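Local coordinates for protein acetyl xylan esterase (Paenibacillus sp. R4, PDB 6AGQ) that probably removes acetyl groups from acetylated xylan and related esters, as a cold-active serine esterase of the alpha/beta-hydrolase superfamily, at residues 26-29 against 30-33; 245-248 against 249-252. One frame throughout, in Å; residues are numbered along the deposited sequence.

Interaction 1: residues 26-29 against 30-33; sequences LFWD and NAKA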
# COMPACT_ATOMS: atom_id res chain seq x y z
N LEU A 26 35.71 9.51 -30.02
CA LEU A 26 36.45 8.34 -30.50
C LEU A 26 35.72 6.97 -30.25
O LEU A 26 35.63 6.14 -31.15
CB LEU A 26 37.86 8.31 -29.92
CG LEU A 26 38.71 7.08 -30.26
CD1 LEU A 26 38.94 7.04 -31.76
CD2 LEU A 26 40.03 7.08 -29.49
N PHE A 27 35.23 6.73 -29.05
CA PHE A 27 34.48 5.48 -28.75
C PHE A 27 33.33 5.30 -29.75
O PHE A 27 33.17 4.20 -30.31
CB PHE A 27 33.94 5.50 -27.34
CG PHE A 27 32.99 4.39 -27.02
CD1 PHE A 27 33.47 3.15 -26.60
CD2 PHE A 27 31.62 4.58 -27.13
CE1 PHE A 27 32.58 2.12 -26.30
CE2 PHE A 27 30.72 3.56 -26.84
CZ PHE A 27 31.20 2.33 -26.42
N TRP A 28 32.56 6.38 -30.00
CA TRP A 28 31.44 6.33 -30.90
C TRP A 28 31.79 6.21 -32.38
O TRP A 28 31.11 5.45 -33.13
CB TRP A 28 30.39 7.43 -30.65
CG TRP A 28 29.58 7.15 -29.41
CD1 TRP A 28 29.59 7.87 -28.24
CD2 TRP A 28 28.65 6.08 -29.22
NE1 TRP A 28 28.75 7.29 -27.35
CE2 TRP A 28 28.17 6.19 -27.91
CE3 TRP A 28 28.21 5.02 -30.03
CZ2 TRP A 28 27.23 5.30 -27.38
CZ3 TRP A 28 27.30 4.12 -29.50
CH2 TRP A 28 26.84 4.25 -28.17
N ASP A 29 32.79 6.91 -32.88
CA ASP A 29 33.02 6.70 -34.32
C ASP A 29 33.71 5.36 -34.65
O ASP A 29 33.55 4.87 -35.76
CB ASP A 29 33.55 7.92 -35.08
CG ASP A 29 34.58 8.61 -34.35
OD1 ASP A 29 35.24 7.89 -33.59
OD2 ASP A 29 34.70 9.86 -34.48
N ASN A 30 34.41 4.74 -33.69
CA ASN A 30 34.80 3.34 -33.82
C ASN A 30 33.56 2.43 -33.87
O ASN A 30 33.47 1.56 -34.74
CB ASN A 30 35.70 2.84 -32.64
CG ASN A 30 37.17 3.35 -32.73
OD1 ASN A 30 37.64 3.85 -33.77
ND2 ASN A 30 37.87 3.25 -31.62
N ALA A 31 32.63 2.60 -32.93
CA ALA A 31 31.44 1.75 -32.94
C ALA A 31 30.65 1.95 -34.21
O ALA A 31 30.15 1.01 -34.75
CB ALA A 31 30.58 2.00 -31.74
N LYS A 32 30.57 3.18 -34.68
CA LYS A 32 29.92 3.47 -35.95
C LYS A 32 30.60 2.83 -37.19
O LYS A 32 29.90 2.44 -38.10
CB LYS A 32 29.81 4.99 -36.18
CG LYS A 32 28.64 5.64 -35.47
CD LYS A 32 28.45 7.09 -35.90
CE LYS A 32 28.88 8.05 -34.81
NZ LYS A 32 28.66 9.45 -35.22
N ALA A 33 31.94 2.80 -37.25
CA ALA A 33 32.68 2.21 -38.38
C ALA A 33 32.43 0.72 -38.40
O ALA A 33 32.27 0.14 -39.46
CB ALA A 33 34.17 2.52 -38.30

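Interaction 2: residues 245-248 against 249-252; sequences QVYR and TLSY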
# COMPACT_ATOMS: atom_id res chain seq x y z
N GLN A 245 34.11 2.90 -12.29
CA GLN A 245 33.85 2.14 -13.51
C GLN A 245 32.36 2.10 -13.87
O GLN A 245 32.02 2.34 -15.03
CB GLN A 245 34.46 0.74 -13.42
CG GLN A 245 34.51 -0.06 -14.73
CD GLN A 245 35.08 0.72 -15.90
OE1 GLN A 245 36.26 1.03 -15.91
NE2 GLN A 245 34.21 1.08 -16.91
N VAL A 246 31.47 1.87 -12.92
CA VAL A 246 30.03 1.82 -13.28
C VAL A 246 29.57 3.13 -13.95
O VAL A 246 29.04 3.07 -15.05
CB VAL A 246 29.14 1.44 -12.09
CG1 VAL A 246 27.67 1.61 -12.43
CG2 VAL A 246 29.37 -0.00 -11.67
N TYR A 247 29.86 4.30 -13.36
CA TYR A 247 29.38 5.57 -13.91
C TYR A 247 30.21 6.05 -15.08
O TYR A 247 29.70 6.79 -15.93
CB TYR A 247 29.23 6.65 -12.82
CG TYR A 247 28.12 6.29 -11.83
CD1 TYR A 247 26.79 6.23 -12.24
CD2 TYR A 247 28.39 5.95 -10.52
CE1 TYR A 247 25.77 5.88 -11.37
CE2 TYR A 247 27.37 5.59 -9.64
CZ TYR A 247 26.07 5.59 -10.06
OH TYR A 247 25.05 5.20 -9.20
N ARG A 248 31.48 5.66 -15.18
CA ARG A 248 32.22 5.95 -16.41
C ARG A 248 31.69 5.11 -17.60
O ARG A 248 31.56 5.63 -18.68
CB ARG A 248 33.73 5.77 -16.22
CG ARG A 248 34.51 5.72 -17.54
CD ARG A 248 36.00 5.79 -17.30
NE ARG A 248 36.48 4.58 -16.64
CZ ARG A 248 36.87 4.48 -15.36
NH1 ARG A 248 37.29 3.30 -14.90
NH2 ARG A 248 36.84 5.53 -14.53
N THR A 249 31.33 3.84 -17.40
CA THR A 249 30.61 3.05 -18.45
C THR A 249 29.37 3.80 -18.92
O THR A 249 29.19 3.98 -20.11
CB THR A 249 30.17 1.65 -17.95
OG1 THR A 249 31.32 0.90 -17.66
CG2 THR A 249 29.32 0.86 -18.98
N LEU A 250 28.56 4.26 -17.98
CA LEU A 250 27.26 4.86 -18.29
C LEU A 250 27.35 6.25 -18.94
O LEU A 250 26.42 6.67 -19.70
CB LEU A 250 26.38 4.88 -17.03
CG LEU A 250 25.98 3.47 -16.46
CD1 LEU A 250 25.32 3.53 -15.08
CD2 LEU A 250 25.04 2.75 -17.39
N SER A 251 28.47 6.97 -18.67
CA SER A 251 28.66 8.31 -19.24
C SER A 251 28.67 8.36 -20.81
O SER A 251 28.17 9.29 -21.42
CB SER A 251 29.96 8.93 -18.66
OG SER A 251 31.13 8.21 -19.18
N TYR A 252 29.20 7.32 -21.43
CA TYR A 252 29.16 7.15 -22.91
C TYR A 252 27.76 7.08 -23.49
O TYR A 252 27.59 7.36 -24.68
CB TYR A 252 29.94 5.90 -23.33
CG TYR A 252 31.43 6.04 -23.08
CD1 TYR A 252 32.27 6.65 -24.03
CD2 TYR A 252 32.01 5.57 -21.90
CE1 TYR A 252 33.63 6.78 -23.80
CE2 TYR A 252 33.37 5.69 -21.67
CZ TYR A 252 34.17 6.29 -22.61
OH TYR A 252 35.53 6.44 -22.34

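Interaction 1: residues 26-29 against 30-33
Trp28 and Ala31, one turn apart on helix 24-36, form the buried side of this contact, where CE3 of the indole lies 4.2 Å from CB of Ala31. Within its own segment Phe27 meets the indole edge-on, its CE2 3.8 Å above one face of Trp28 and over the centre. The packing is closest around the carbonyl of Trp28. Lys32 N reaches Trp28 O at 2.8 Å, the shortest of four successive i to i+4 bonds that run from Leu26 O to Ala33 N. The aliphatic part of Lys32 then runs back over that same carbonyl, with CB 3.3 Å and CG 3.4 Å from Trp28 O. A bend at chi3 (-107°) turns the end of the chain, and NZ is hydrogen-bonded to Leu197 O, at the last residue of helix 186-197.

Leu26, Asp29 and Asn30 are exposed and make the looser, solvent side. Leu26, with CG anti to the backbone N (chi1 176°), brings CD1 to 3.9 Å from ND2 of Asn30, an apolar tip against an amide with no bond between them. The carboxylate of Asp29 keeps OD2 6.1 Å from Lys32 NZ, too far for a salt bridge, although the opposite charges may still attract weakly.

This is side-chain packing along an amphipathic helix. Its buried face is met by the ring of Phe24 at Trp28 and by Pro149 and Phe253 at Phe27; Lys32 ties it to helix 186-197, and the ring of Phe27 meets that of Tyr252, near the end of helix 243-251, with the planes at about 45°.

Interaction 2: residues 245-248 against 249-252
Nearly the whole of the short helix 243-251 holds this contact, in which a glutamine braces the next turn and a serine hydroxyl folds back on the backbone near the helix end. Gln245 NE2 donates to Thr249 OG1 at 3.0 Å, with the hydroxyl oxygen lying in the amide plane. The other end of that amide is used too: Arg248 NH1 gives a 2.7 Å bond to Gln245 OE1, approaching from above the carbonyl plane. Both ends of the amide thus have partners, which supports the way round it is modelled, though the arginine bond is bent. Thr249 OG1 is also bonded to Ile146 O, and Arg248 NH2 forms a salt bridge with Glu244. Replacing Gln245 by alanine is likely to leave Arg248 NH1 without this acceptor and to strip Thr249 OG1 of its NE2 donor, leaving the bond to Ile146 O.

On another side of the helix the contact is apolar. Val246 and Leu250 lie side by side, CG1 to CD1 4.0 Å, and the same Leu250 CD1 stands 4.2 Å from CD1 of the Tyr247 ring. Near the helix end, Ser251 OG, lodged between its own N and carbonyl carbon (chi1 69°), donates to Arg248 O at 2.7 Å, while Ser251 N makes only weak bonds to Tyr247 O and Arg248 O. Tyr252 CD2 also comes within 3.3 Å of Arg248 O. A bound zinc ion lies about 4 Å from the Ser251 side chain.

Val246, Tyr247 and Leu250 pack on helix 226-236, and the last two also on helix 214-219; Tyr252 reaches Asp23 through OH, just ahead of helix 24-36.

Overall arrangement
Interaction 1 comes first along the chain, on helix 24-36, and interaction 2 follows some two hundred residues later on helix 243-251. Even so, their centres are only about 16 Å apart, each about 18 Å from the centre of the chain. Trp28 and Tyr252 join them through a probable hydrogen bond, NE1 to O at 2.9 Å, and Phe27 CB packs against Tyr252 CE1. An N-terminal helix is thereby tied to the end region of one that comes between strands 203-207 and 265-271 of the central mixed sheet. Both belong to an AXE1-family protein of the alpha/beta-hydrolase clan, in which parts far apart in sequence pack together.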